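Local coordinates for protein probable acetolactate synthase isozyme III (Small subunit) (Nitrosomonas europaea ATCC 19718, PDB 2PC6) that probably serves as the small, regulatory subunit of a larger enzyme, with an ACT domain and a second ACT-related region paired in a dimer, at residues A[11-16]-A[44-49]; A[19-24]-A[67-72]; A[33-38]-A[48-53]; A[85-90]-A[151-156]; A[89-94]-A[143-148]. One frame throughout, in Å; residues are numbered along the deposited sequence. Where two conformers were deposited one is given.

Contact 1: A[11-16]-A[44-49]; sequences MENEAG and TLSRMT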
# COMPACT_ATOMS: atom_id res chain seq x y z
N MSE A 11 -3.72 -4.72 -14.21
CA MSE A 11 -3.66 -3.74 -15.27
C MSE A 11 -2.32 -3.48 -15.86
O MSE A 11 -1.29 -3.72 -15.23
CB MSE A 11 -4.28 -2.43 -14.82
CG MSE A 11 -3.99 -2.00 -13.43
SE MSE A 11 -4.13 -0.09 -13.61
CE MSE A 11 -2.14 0.51 -13.39
N GLU A 12 -2.36 -3.02 -17.11
CA GLU A 12 -1.20 -2.53 -17.83
C GLU A 12 -0.36 -1.58 -16.98
O GLU A 12 -0.82 -0.50 -16.60
CB GLU A 12 -1.64 -1.80 -19.11
CG GLU A 12 -2.56 -2.61 -20.09
CD GLU A 12 -1.92 -3.87 -20.73
OE1 GLU A 12 -0.83 -4.34 -20.32
OE2 GLU A 12 -2.54 -4.40 -21.67
N ASN A 13 0.86 -2.01 -16.66
CA ASN A 13 1.79 -1.16 -15.92
C ASN A 13 2.34 -0.03 -16.82
O ASN A 13 3.53 -0.01 -17.23
CB ASN A 13 2.89 -2.00 -15.30
CG ASN A 13 3.82 -1.18 -14.42
OD1 ASN A 13 3.49 -0.06 -13.97
ND2 ASN A 13 4.99 -1.72 -14.20
N GLU A 14 1.46 0.91 -17.13
CA GLU A 14 1.82 1.99 -18.06
C GLU A 14 1.30 3.35 -17.58
O GLU A 14 0.45 3.43 -16.68
CB GLU A 14 1.36 1.67 -19.50
CG GLU A 14 -0.14 1.55 -19.64
CD GLU A 14 -0.61 1.19 -21.05
OE1 GLU A 14 0.19 0.68 -21.85
OE2 GLU A 14 -1.80 1.40 -21.34
N ALA A 15 1.83 4.40 -18.21
CA ALA A 15 1.60 5.80 -17.82
C ALA A 15 0.17 6.20 -18.14
O ALA A 15 -0.28 6.12 -19.29
CB ALA A 15 2.61 6.76 -18.56
N GLY A 16 -0.55 6.63 -17.10
CA GLY A 16 -1.92 7.08 -17.27
C GLY A 16 -2.91 6.02 -16.83
O GLY A 16 -4.02 6.35 -16.40
N THR A 44 4.85 -6.15 -17.10
CA THR A 44 3.90 -5.40 -17.94
C THR A 44 2.58 -5.15 -17.21
O THR A 44 1.83 -4.24 -17.59
CB THR A 44 3.62 -6.04 -19.33
OG1 THR A 44 2.82 -7.22 -19.17
CG2 THR A 44 4.92 -6.37 -20.05
N LEU A 45 2.33 -5.94 -16.16
CA LEU A 45 1.07 -5.93 -15.42
C LEU A 45 1.24 -5.61 -13.95
O LEU A 45 2.10 -6.19 -13.25
CB LEU A 45 0.34 -7.27 -15.56
CG LEU A 45 -0.19 -7.63 -16.96
CD1 LEU A 45 -0.53 -9.11 -17.01
CD2 LEU A 45 -1.40 -6.76 -17.36
N SER A 46 0.40 -4.70 -13.47
CA SER A 46 0.36 -4.35 -12.06
C SER A 46 -0.90 -4.87 -11.43
O SER A 46 -1.88 -5.13 -12.11
CB SER A 46 0.45 -2.83 -11.91
OG SER A 46 1.77 -2.36 -12.21
N ARG A 47 -0.87 -5.03 -10.11
CA ARG A 47 -2.00 -5.59 -9.36
C ARG A 47 -2.53 -4.49 -8.48
O ARG A 47 -1.82 -3.88 -7.69
CB ARG A 47 -1.55 -6.80 -8.52
CG ARG A 47 -2.57 -7.36 -7.49
CD ARG A 47 -3.54 -8.29 -8.19
NE ARG A 47 -4.54 -8.92 -7.31
CZ ARG A 47 -4.62 -10.23 -7.08
NH1 ARG A 47 -3.74 -11.07 -7.60
NH2 ARG A 47 -5.58 -10.71 -6.31
N MSE A 48 -3.79 -4.19 -8.63
CA MSE A 48 -4.34 -3.14 -7.83
C MSE A 48 -5.34 -3.73 -6.90
O MSE A 48 -6.16 -4.57 -7.28
CB MSE A 48 -5.02 -2.10 -8.70
CG MSE A 48 -5.64 -0.97 -7.92
SE MSE A 48 -6.38 0.42 -9.15
CE MSE A 48 -4.71 0.87 -10.17
N THR A 49 -5.28 -3.26 -5.66
CA THR A 49 -6.29 -3.57 -4.70
C THR A 49 -6.91 -2.26 -4.29
O THR A 49 -6.25 -1.39 -3.73
CB THR A 49 -5.70 -4.28 -3.47
OG1 THR A 49 -4.94 -5.42 -3.90
CG2 THR A 49 -6.81 -4.73 -2.59
O HOH W 1 2.72 -0.07 -11.11
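In the antiparallel sheet of the ACT domain, Met11 at the end of strand 3-12 pairs with Ser46 on strand 45-54, both side chains rising on the same face. The two exchange backbone bonds: Ser46 N donates to Met11 O at 2.6 Å and Met11 N to Ser46 O at 2.8 Å. Two residues on, where strand 3-12 gives out, Asn13 is the centre of an inverse gamma turn. Its N reaches Thr44 O at 2.6 Å, coming from above the carbonyl plane (36° out of it). On the sheet face, selenomethionine Met11 has CG between its backbone N and carbonyl carbon (chi1 40°), carrying SE to 3.6 Å from CE of selenomethionine Met48. Ala17, on helix 17-28, packs on Met11, and Leu18 and Val21 pack on Met48. The side chain of Asn13, with CG anti to its N (chi1 -175°), lies against Ser46 OG, which is 3.2 Å from Asn13 CG. OD1 is hydrogen-bonded to Asn31 of the second subunit and ND2 to Pro43 O of its own chain, so the amide has partners on both ends. A water bridges Asn13 OD1 (3.0 Å) and Ser46 OG (2.7 Å).

Contact 2: A[19-24]-A[67-72]; sequences SRVAGL and NKLIEV. With CA (calcium ion), chain E.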
# COMPACT_ATOMS: atom_id res chain seq x y z
N SER A 19 -4.16 7.02 -13.59
CA SER A 19 -4.95 8.25 -13.63
C SER A 19 -6.32 8.03 -14.30
O SER A 19 -7.30 8.69 -13.95
CB SER A 19 -4.20 9.40 -14.33
OG SER A 19 -4.27 9.16 -15.72
N ARG A 20 -6.38 7.11 -15.27
CA ARG A 20 -7.66 6.78 -15.90
C ARG A 20 -8.60 5.97 -14.98
O ARG A 20 -9.81 6.19 -14.99
CB ARG A 20 -7.44 6.08 -17.25
CG ARG A 20 -7.11 7.11 -18.34
CD ARG A 20 -6.87 6.49 -19.74
NE ARG A 20 -5.55 5.88 -19.85
CZ ARG A 20 -4.43 6.56 -20.14
NH1 ARG A 20 -4.48 7.88 -20.33
NH2 ARG A 20 -3.26 5.93 -20.22
N VAL A 21 -8.04 5.05 -14.20
CA VAL A 21 -8.82 4.32 -13.25
C VAL A 21 -9.33 5.28 -12.15
O VAL A 21 -10.49 5.21 -11.75
CB VAL A 21 -8.04 3.13 -12.68
CG1 VAL A 21 -8.70 2.59 -11.39
CG2 VAL A 21 -7.98 2.05 -13.76
N ALA A 22 -8.49 6.22 -11.72
CA ALA A 22 -8.93 7.15 -10.67
C ALA A 22 -9.91 8.15 -11.24
O ALA A 22 -10.82 8.60 -10.51
CB ALA A 22 -7.76 7.84 -9.99
N GLY A 23 -9.76 8.49 -12.53
CA GLY A 23 -10.67 9.43 -13.16
C GLY A 23 -12.10 8.90 -13.25
O GLY A 23 -13.08 9.61 -13.00
N LEU A 24 -12.22 7.63 -13.62
CA LEU A 24 -13.51 6.95 -13.68
C LEU A 24 -14.30 7.08 -12.34
O LEU A 24 -15.47 7.44 -12.36
CB LEU A 24 -13.29 5.49 -14.10
CG LEU A 24 -14.47 4.53 -14.26
CD1 LEU A 24 -14.06 3.35 -15.12
CD2 LEU A 24 -14.95 4.05 -12.90
N ASN A 67 -14.23 -2.78 -16.11
CA ASN A 67 -13.90 -3.82 -17.08
C ASN A 67 -13.85 -3.28 -18.50
O ASN A 67 -13.08 -3.80 -19.30
CB ASN A 67 -14.86 -5.02 -16.99
CG ASN A 67 -14.33 -6.11 -16.08
OD1 ASN A 67 -15.05 -6.62 -15.20
ND2 ASN A 67 -13.07 -6.48 -16.29
N LYS A 68 -14.64 -2.24 -18.77
CA LYS A 68 -14.70 -1.61 -20.06
C LYS A 68 -13.37 -0.95 -20.44
O LYS A 68 -13.04 -0.90 -21.63
CB LYS A 68 -15.83 -0.55 -20.14
CG LYS A 68 -17.19 -1.05 -20.65
N LEU A 69 -12.64 -0.43 -19.44
CA LEU A 69 -11.34 0.18 -19.70
C LEU A 69 -10.44 -0.85 -20.33
O LEU A 69 -10.39 -1.96 -19.85
CB LEU A 69 -10.69 0.68 -18.40
CG LEU A 69 -11.41 1.74 -17.57
CD1 LEU A 69 -10.62 2.12 -16.34
CD2 LEU A 69 -11.73 3.00 -18.41
N ILE A 70 -9.74 -0.52 -21.42
CA ILE A 70 -8.82 -1.51 -22.03
C ILE A 70 -7.58 -1.86 -21.16
O ILE A 70 -6.98 -2.92 -21.32
CB ILE A 70 -8.38 -1.19 -23.51
CG1 ILE A 70 -7.49 0.05 -23.58
CG2 ILE A 70 -9.58 -1.12 -24.45
N GLU A 71 -7.21 -0.97 -20.24
CA GLU A 71 -6.01 -1.19 -19.43
C GLU A 71 -6.29 -2.10 -18.22
O GLU A 71 -5.35 -2.57 -17.55
CB GLU A 71 -5.38 0.14 -19.00
CG GLU A 71 -4.62 0.86 -20.12
CD GLU A 71 -4.36 2.34 -19.80
OE1 GLU A 71 -5.14 2.95 -19.03
OE2 GLU A 71 -3.38 2.89 -20.33
N VAL A 72 -7.57 -2.34 -17.95
CA VAL A 72 -8.00 -3.27 -16.95
C VAL A 72 -8.21 -4.65 -17.60
O VAL A 72 -9.04 -4.82 -18.47
CB VAL A 72 -9.27 -2.77 -16.33
CG1 VAL A 72 -9.98 -3.89 -15.52
CG2 VAL A 72 -8.97 -1.50 -15.46
CA CA E . -10.91 -4.43 -20.08
O HOH W 2 -9.11 -5.06 -21.66
O HOH W 3 -11.70 -6.04 -21.45
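Leu69, Arg20 and Glu71 carry this contact, which joins helix 17-28 of the ACT domain to the turn that follows helix 56-68. Leu69 buries the most surface against the other segment. Its CG stands anti to the carbonyl carbon (chi1 -61°) and sends CD1 toward the helix, where it meets Val21 CG2 at 3.7 Å and Leu24 CD1 at 3.9 Å; Leu66 packs on Val21 and Gln65 on Leu24. Nearer the sheet, Val21 CG2 also touches Val72 CG2. Toward the outside, Arg20 crosses Glu71 at about a right angle and grips it side-on in a salt bridge: NE reaches OE1 of Glu71 at 3.1 Å, and NH2 reaches the syn lone pair of Glu71 OE2 at 3.0 Å. The carboxylate edge lies near the guanidinium plane, although the two flat groups are turned 36° apart. Glu71 was modelled in two conformers, and in this one the place of OE2 is uncertain. NH2 of Arg20 has a further, weak bond to Ala15 O. Leu69 to Val72 form a type I turn whose Leu69 O and Val72 O bind a calcium ion at 2.5 Å each, together with Asn67 O at 2.4 Å and two waters.

Contact 3: A[33-38]-A[48-53]; sequences ESLSVA and MTLVTN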
# COMPACT_ATOMS: atom_id res chain seq x y z
N GLU A 33 -11.81 4.25 -0.76
CA GLU A 33 -11.40 4.39 0.62
C GLU A 33 -9.88 4.38 0.65
O GLU A 33 -9.26 5.24 1.27
CB GLU A 33 -11.97 3.31 1.50
CG GLU A 33 -12.05 3.78 2.91
CD GLU A 33 -12.33 2.68 3.89
OE1 GLU A 33 -12.49 1.50 3.46
OE2 GLU A 33 -12.40 2.97 5.10
N SER A 34 -9.31 3.41 -0.06
CA SER A 34 -7.88 3.17 -0.06
C SER A 34 -7.46 2.45 -1.36
O SER A 34 -8.27 1.77 -1.99
CB SER A 34 -7.49 2.34 1.17
OG SER A 34 -7.63 0.96 0.90
N LEU A 35 -6.20 2.56 -1.73
CA LEU A 35 -5.78 2.01 -2.99
C LEU A 35 -4.30 1.58 -2.93
O LEU A 35 -3.45 2.39 -2.63
CB LEU A 35 -5.97 3.06 -4.10
CG LEU A 35 -5.62 2.60 -5.51
CD1 LEU A 35 -6.55 3.21 -6.54
CD2 LEU A 35 -4.16 2.92 -5.85
N SER A 36 -4.04 0.32 -3.28
CA SER A 36 -2.70 -0.22 -3.48
C SER A 36 -2.48 -0.67 -4.90
O SER A 36 -3.31 -1.39 -5.45
CB SER A 36 -2.55 -1.47 -2.64
OG SER A 36 -1.63 -1.25 -1.63
N VAL A 37 -1.34 -0.33 -5.48
CA VAL A 37 -0.98 -0.85 -6.78
C VAL A 37 0.56 -1.01 -6.83
O VAL A 37 1.28 -0.22 -6.27
CB VAL A 37 -1.52 0.09 -7.91
CG1 VAL A 37 -0.97 1.50 -7.78
CG2 VAL A 37 -1.22 -0.47 -9.28
N ALA A 38 1.05 -2.07 -7.45
CA ALA A 38 2.50 -2.29 -7.62
C ALA A 38 2.67 -3.39 -8.65
O ALA A 38 1.71 -4.10 -8.93
CB ALA A 38 3.19 -2.67 -6.29
N MSE A 48 -3.79 -4.19 -8.63
CA MSE A 48 -4.34 -3.14 -7.83
C MSE A 48 -5.34 -3.73 -6.90
O MSE A 48 -6.16 -4.57 -7.28
CB MSE A 48 -5.02 -2.10 -8.70
CG MSE A 48 -5.64 -0.97 -7.92
SE MSE A 48 -6.38 0.42 -9.15
CE MSE A 48 -4.71 0.87 -10.17
N THR A 49 -5.28 -3.26 -5.66
CA THR A 49 -6.29 -3.57 -4.70
C THR A 49 -6.91 -2.26 -4.29
O THR A 49 -6.25 -1.39 -3.73
CB THR A 49 -5.70 -4.28 -3.47
OG1 THR A 49 -4.94 -5.42 -3.90
CG2 THR A 49 -6.81 -4.73 -2.59
N LEU A 50 -8.20 -2.15 -4.53
CA LEU A 50 -8.92 -0.98 -4.24
C LEU A 50 -10.11 -1.28 -3.30
O LEU A 50 -10.83 -2.29 -3.47
CB LEU A 50 -9.44 -0.48 -5.58
CG LEU A 50 -10.15 0.83 -5.65
CD1 LEU A 50 -10.13 1.16 -7.11
CD2 LEU A 50 -11.59 0.67 -5.15
N VAL A 51 -10.32 -0.43 -2.30
CA VAL A 51 -11.45 -0.60 -1.41
C VAL A 51 -12.44 0.50 -1.68
O VAL A 51 -12.08 1.67 -1.69
CB VAL A 51 -11.04 -0.52 0.08
CG1 VAL A 51 -12.27 -0.51 0.97
CG2 VAL A 51 -10.10 -1.64 0.43
N THR A 52 -13.70 0.12 -1.88
CA THR A 52 -14.78 1.08 -2.05
C THR A 52 -16.00 0.76 -1.15
O THR A 52 -16.20 -0.37 -0.68
CB THR A 52 -15.15 1.26 -3.54
OG1 THR A 52 -16.04 2.38 -3.67
CG2 THR A 52 -15.78 -0.02 -4.17
N ASN A 53 -16.79 1.80 -0.87
CA ASN A 53 -17.90 1.69 0.06
C ASN A 53 -19.20 2.03 -0.63
O ASN A 53 -19.41 3.18 -1.04
CB ASN A 53 -17.72 2.62 1.27
CG ASN A 53 -16.58 2.20 2.20
OD1 ASN A 53 -16.49 1.07 2.63
ND2 ASN A 53 -15.70 3.15 2.51
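Leu35, Val37, Met48 and Leu50 make the tight part of this contact, on the sheet face that helix 17-28 covers. Met48 is reached from two sides: Leu35 CD1 touches its SE at 3.8 Å, and Val37 CG2 lies 3.8 Å from its CE. The chain of Met48 is extended as far as SE and then bends at the last torsion (chi3 -57°), which turns CE toward Val37. Leu35 CD1 also leans on Leu50 CD1, crossing it obliquely, and Leu18, Val21 and Phe25 of helix 17-28 close over this group. Beneath the side chains, Ser36 and Thr49 bond in both directions, Ser36 N to Thr49 O at 2.8 Å and Thr49 N to Ser36 O at 2.7 Å. The strands, 34-39 and 45-54, form a beta hairpin of the ACT domain and run almost exactly antiparallel (178°). Strand 34-39 is outermost within the chain, but Leu35 to Val37 pair with a strand of the second subunit, so the sheet continues across the dimer. On the opposite face, Ser36 OG is hydrogen-bonded to Thr151 O. The far end is looser and partly open to solvent. There Glu33 N holds Val51 O at 2.8 Å, and the extended side chain of Glu33 runs beside Val51, pointing the same way, with OE1 3.2 Å from Val51 CG1. That carboxylate is paired with Arg4 in a salt bridge, and Asn53 lies near Glu33.

Contact 4: A[85-90]-A[151-156]; sequences ERELML and TGVSGL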
# COMPACT_ATOMS: atom_id res chain seq x y z
N GLU A 85 -6.42 -10.67 3.60
CA GLU A 85 -5.95 -9.31 3.42
C GLU A 85 -5.06 -8.88 4.55
O GLU A 85 -5.20 -9.36 5.69
CB GLU A 85 -7.10 -8.30 3.12
CG GLU A 85 -8.04 -8.10 4.27
CD GLU A 85 -7.57 -7.06 5.29
OE1 GLU A 85 -6.71 -6.19 4.94
OE2 GLU A 85 -8.07 -7.11 6.45
N ARG A 86 -4.12 -8.01 4.19
CA ARG A 86 -3.17 -7.41 5.12
C ARG A 86 -2.94 -6.00 4.77
O ARG A 86 -3.03 -5.61 3.60
CB ARG A 86 -1.83 -8.16 5.16
CG ARG A 86 -1.93 -9.57 5.77
CD ARG A 86 -2.45 -9.53 7.19
NE ARG A 86 -2.36 -10.85 7.85
CZ ARG A 86 -3.33 -11.76 7.77
NH1 ARG A 86 -4.40 -11.47 7.05
NH2 ARG A 86 -3.23 -12.96 8.37
N GLU A 87 -2.68 -5.20 5.78
CA GLU A 87 -2.29 -3.85 5.54
C GLU A 87 -1.06 -3.57 6.36
O GLU A 87 -0.87 -4.18 7.43
CB GLU A 87 -3.42 -2.95 5.98
CG GLU A 87 -3.28 -1.52 5.46
CD GLU A 87 -4.52 -0.70 5.78
OE1 GLU A 87 -5.51 -1.29 6.36
OE2 GLU A 87 -4.51 0.52 5.45
N LEU A 88 -0.23 -2.66 5.88
CA LEU A 88 0.88 -2.16 6.69
C LEU A 88 0.67 -0.70 7.08
O LEU A 88 0.17 0.12 6.31
CB LEU A 88 2.23 -2.37 5.97
CG LEU A 88 3.50 -1.91 6.73
CD1 LEU A 88 4.66 -2.82 6.43
CD2 LEU A 88 3.83 -0.56 6.24
N MSE A 89 1.07 -0.36 8.28
CA MSE A 89 0.93 0.97 8.78
C MSE A 89 2.15 1.39 9.59
O MSE A 89 2.70 0.62 10.38
CB MSE A 89 -0.33 1.04 9.61
CG MSE A 89 -0.48 2.27 10.40
SE MSE A 89 -2.26 2.31 11.27
CE MSE A 89 -1.97 0.91 12.62
N LEU A 90 2.52 2.64 9.38
CA LEU A 90 3.53 3.34 10.14
C LEU A 90 2.87 4.50 10.92
O LEU A 90 2.31 5.44 10.32
CB LEU A 90 4.56 3.91 9.16
CG LEU A 90 5.95 3.31 9.00
CD1 LEU A 90 6.03 1.80 9.12
CD2 LEU A 90 6.55 3.79 7.70
N THR A 151 -0.67 1.77 4.20
CA THR A 151 -0.43 1.36 2.80
C THR A 151 -1.69 1.03 2.04
O THR A 151 -1.60 0.78 0.83
CB THR A 151 0.40 0.06 2.63
OG1 THR A 151 -0.23 -1.03 3.33
CG2 THR A 151 1.79 0.26 3.08
N GLY A 152 -2.82 0.96 2.74
CA GLY A 152 -4.01 0.42 2.08
C GLY A 152 -3.87 -1.08 1.82
O GLY A 152 -2.76 -1.60 1.65
N VAL A 153 -5.01 -1.75 1.82
CA VAL A 153 -5.10 -3.20 1.80
C VAL A 153 -4.40 -3.84 0.62
O VAL A 153 -4.36 -3.32 -0.49
CB VAL A 153 -6.56 -3.68 1.77
CG1 VAL A 153 -6.61 -5.19 1.48
CG2 VAL A 153 -7.23 -3.39 3.12
N SER A 154 -3.83 -4.99 0.89
CA SER A 154 -3.40 -5.84 -0.16
C SER A 154 -4.01 -7.23 0.11
O SER A 154 -3.92 -7.75 1.22
CB SER A 154 -1.91 -5.89 -0.13
OG SER A 154 -1.51 -7.08 -0.77
N GLY A 155 -4.67 -7.80 -0.90
CA GLY A 155 -5.34 -9.08 -0.73
C GLY A 155 -5.17 -10.10 -1.85
O GLY A 155 -4.83 -9.76 -3.00
N LEU A 156 -5.41 -11.35 -1.51
CA LEU A 156 -5.40 -12.42 -2.49
C LEU A 156 -6.57 -13.34 -2.15
O LEU A 156 -7.00 -13.38 -0.98
CB LEU A 156 -4.08 -13.21 -2.45
CG LEU A 156 -2.77 -12.52 -2.88
CD1 LEU A 156 -1.53 -13.45 -2.76
CD2 LEU A 156 -2.93 -11.97 -4.33
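With chi1 at 57°, Thr151 sets OG1 between its own N and carbonyl carbon, where Leu88 N donates to it at 3.0 Å. The hydroxyl stands where a backbone acceptor would be expected, at the point where strand 145-157 is interrupted. The same residue returns a bond, Thr151 N to Leu88 O at 2.8 Å, and its CG2 rests against Leu88 CD2 at 3.8 Å. Glu85 is folded at both of its first torsions (chi1 67°, chi2 85°), which brings its carboxylate round to cross Val153 at about a right angle. OE1 of Glu85 then lies 3.4 Å from Val153 CG2, while OE2 takes a hydrogen bond from Arg130 N. Glu87, by contrast, reaches along Gly152; its carboxylate is in a salt bridge with Arg150, and the approach of OE2 to Gly152 N is weak and uncertain. Gly152 has positive phi, and Thr151 O beside it is hydrogen-bonded to Ser36 of the second subunit. Beyond the irregular part the ladder becomes regular: Arg86 N donates to Ser154 O at 3.0 Å and Ser154 N to Arg86 O at 2.9 Å. An inner first strand beside an antiparallel last strand at the sheet's edge, in a four-stranded sheet ordered 2-3-1-4, is characteristic of the beta-alpha-beta-beta-alpha-beta ferredoxin-like fold of ACT domains.

Contact 5: A[89-94]-A[143-148]; sequences MLVKVR and NLILEI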
# COMPACT_ATOMS: atom_id res chain seq x y z
N MSE A 89 1.07 -0.36 8.28
CA MSE A 89 0.93 0.97 8.78
C MSE A 89 2.15 1.39 9.59
O MSE A 89 2.70 0.62 10.38
CB MSE A 89 -0.33 1.04 9.61
CG MSE A 89 -0.48 2.27 10.40
SE MSE A 89 -2.26 2.31 11.27
CE MSE A 89 -1.97 0.91 12.62
N LEU A 90 2.52 2.64 9.38
CA LEU A 90 3.53 3.34 10.14
C LEU A 90 2.87 4.50 10.92
O LEU A 90 2.31 5.44 10.32
CB LEU A 90 4.56 3.91 9.16
CG LEU A 90 5.95 3.31 9.00
CD1 LEU A 90 6.03 1.80 9.12
CD2 LEU A 90 6.55 3.79 7.70
N VAL A 91 3.00 4.45 12.25
CA VAL A 91 2.41 5.43 13.15
C VAL A 91 3.51 6.11 13.93
O VAL A 91 4.22 5.45 14.73
CB VAL A 91 1.54 4.71 14.19
CG1 VAL A 91 0.78 5.71 14.97
CG2 VAL A 91 0.61 3.80 13.50
N LYS A 92 3.68 7.42 13.73
CA LYS A 92 4.68 8.14 14.52
C LYS A 92 3.99 8.80 15.70
O LYS A 92 3.04 9.55 15.51
CB LYS A 92 5.43 9.16 13.65
CG LYS A 92 6.29 10.13 14.41
CD LYS A 92 6.88 11.23 13.48
CE LYS A 92 7.73 10.58 12.39
NZ LYS A 92 8.22 11.56 11.39
N VAL A 93 4.46 8.52 16.91
CA VAL A 93 3.79 8.89 18.14
C VAL A 93 4.74 9.62 19.05
O VAL A 93 5.94 9.33 19.10
CB VAL A 93 3.26 7.65 18.94
CG1 VAL A 93 2.10 6.99 18.25
CG2 VAL A 93 4.42 6.61 19.21
N ARG A 94 4.18 10.59 19.75
CA ARG A 94 4.85 11.35 20.75
C ARG A 94 4.99 10.40 21.93
O ARG A 94 4.02 9.77 22.34
CB ARG A 94 3.96 12.55 21.08
CG ARG A 94 4.32 13.41 22.31
CD ARG A 94 5.70 14.06 22.22
NE ARG A 94 5.89 15.02 21.13
CZ ARG A 94 6.87 14.93 20.24
NH1 ARG A 94 7.70 13.90 20.27
NH2 ARG A 94 7.01 15.85 19.29
N ASN A 143 -4.25 12.37 20.56
CA ASN A 143 -3.33 13.51 20.79
C ASN A 143 -1.84 13.10 20.69
O ASN A 143 -0.98 13.91 20.33
CB ASN A 143 -3.64 14.22 22.12
CG ASN A 143 -3.51 13.28 23.32
OD1 ASN A 143 -4.00 12.15 23.27
ND2 ASN A 143 -2.83 13.72 24.37
N LEU A 144 -1.56 11.82 20.97
CA LEU A 144 -0.24 11.27 20.75
C LEU A 144 0.11 11.08 19.29
O LEU A 144 1.28 11.04 18.95
CB LEU A 144 0.01 9.98 21.53
CG LEU A 144 -0.21 10.19 23.03
CD1 LEU A 144 0.01 8.93 23.87
CD2 LEU A 144 0.62 11.36 23.51
N ILE A 145 -0.85 10.96 18.40
CA ILE A 145 -0.38 10.60 17.08
C ILE A 145 0.23 11.79 16.37
O ILE A 145 -0.42 12.81 16.20
CB ILE A 145 -1.47 9.96 16.28
CG1 ILE A 145 -1.70 8.56 16.84
CG2 ILE A 145 -1.07 9.88 14.80
CD1 ILE A 145 -3.00 7.96 16.42
N LEU A 146 1.48 11.70 15.95
CA LEU A 146 2.05 12.82 15.18
C LEU A 146 1.70 12.78 13.69
O LEU A 146 1.35 13.81 13.10
CB LEU A 146 3.56 12.92 15.35
CG LEU A 146 4.05 13.18 16.76
CD1 LEU A 146 5.53 12.87 16.84
CD2 LEU A 146 3.78 14.63 17.10
N GLU A 147 1.82 11.60 13.08
CA GLU A 147 1.34 11.34 11.70
C GLU A 147 1.32 9.81 11.48
O GLU A 147 1.85 9.07 12.29
CB GLU A 147 2.22 12.02 10.65
CG GLU A 147 3.65 11.56 10.75
CD GLU A 147 4.60 12.24 9.79
OE1 GLU A 147 4.18 12.93 8.84
OE2 GLU A 147 5.83 12.07 9.99
N ILE A 148 0.73 9.39 10.39
CA ILE A 148 0.46 7.98 10.09
C ILE A 148 0.60 7.76 8.58
O ILE A 148 0.13 8.58 7.80
CB ILE A 148 -1.00 7.65 10.49
CG1 ILE A 148 -1.08 7.30 11.96
CG2 ILE A 148 -1.62 6.53 9.62
CD1 ILE A 148 -2.56 7.00 12.33
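A classic beta bulge breaks the ladder here: Leu146 and Glu147 both face Lys92. The carbonyl of Lys92 takes up both of their amides, Leu146 N at 2.7 Å and Glu147 N more weakly at 3.4 Å. On one flank of the bulge Lys92 N donates to Glu147 O at 2.9 Å, and on the other Arg94 N donates to Leu144 O at 3.0 Å. The side chains of Lys92 and Glu147 lie side by side, pointing the same way. A bend at chi3 (-60°) turns the Lys92 ammonium toward the carboxylate, and NZ meets OE2 of Glu147 at 2.8 Å, nearly in line with its C-O bond. This buried pair faces the second subunit, where Ser157 O and Gly159 O accept further bonds from Lys92 NZ, and Arg47 of the second subunit forms a salt bridge with Glu147 OE1. The strands concerned, 83-94 and 145-157, are the first and last of a ferredoxin-like sheet. On its other face the side chains are apolar: Val91 CG1 lies 3.9 Å from Ile148 CG1, with Ile145 between Val91 and Val93, while Leu137 of helix 130-139 packs on Ile148 and Met103 of helix 98-109 on Val93. Leu146 fits its CD1 against Lys92 CG at 3.7 Å and sets the same methyl 3.9 Å above the guanidinium plane of Arg94, toward the rim of that group. Arg94 NH1 is hydrogen-bonded to Glu120 O, and NH2 forms a salt bridge with Glu160 of the second subunit.

How the contacts relate
Contacts 1, 2 and 3 belong to the ACT domain, contacts 4 and 5 to the second ACT-related region. Contacts 1 and 3 share strand 45-54, whereas 4 and 5 divide one strand pair, 83-94 with 145-157, between an end near the chain centre and an outer one. Contacts 3, 4 and 5 are largely buried; 1 and 2 lie toward the surface, about 10 Å apart between centres. The ion pair of contact 2 lies on the outside near calcium, that of contact 5 is buried against the second subunit. Backbone ladders dominate 1, 3, 4 and 5, while contact 2 has no backbone bonds across its segments. Contact 4 meets contact 3 through Ser36 and Thr151, linking the two sheets. All five touch the second subunit.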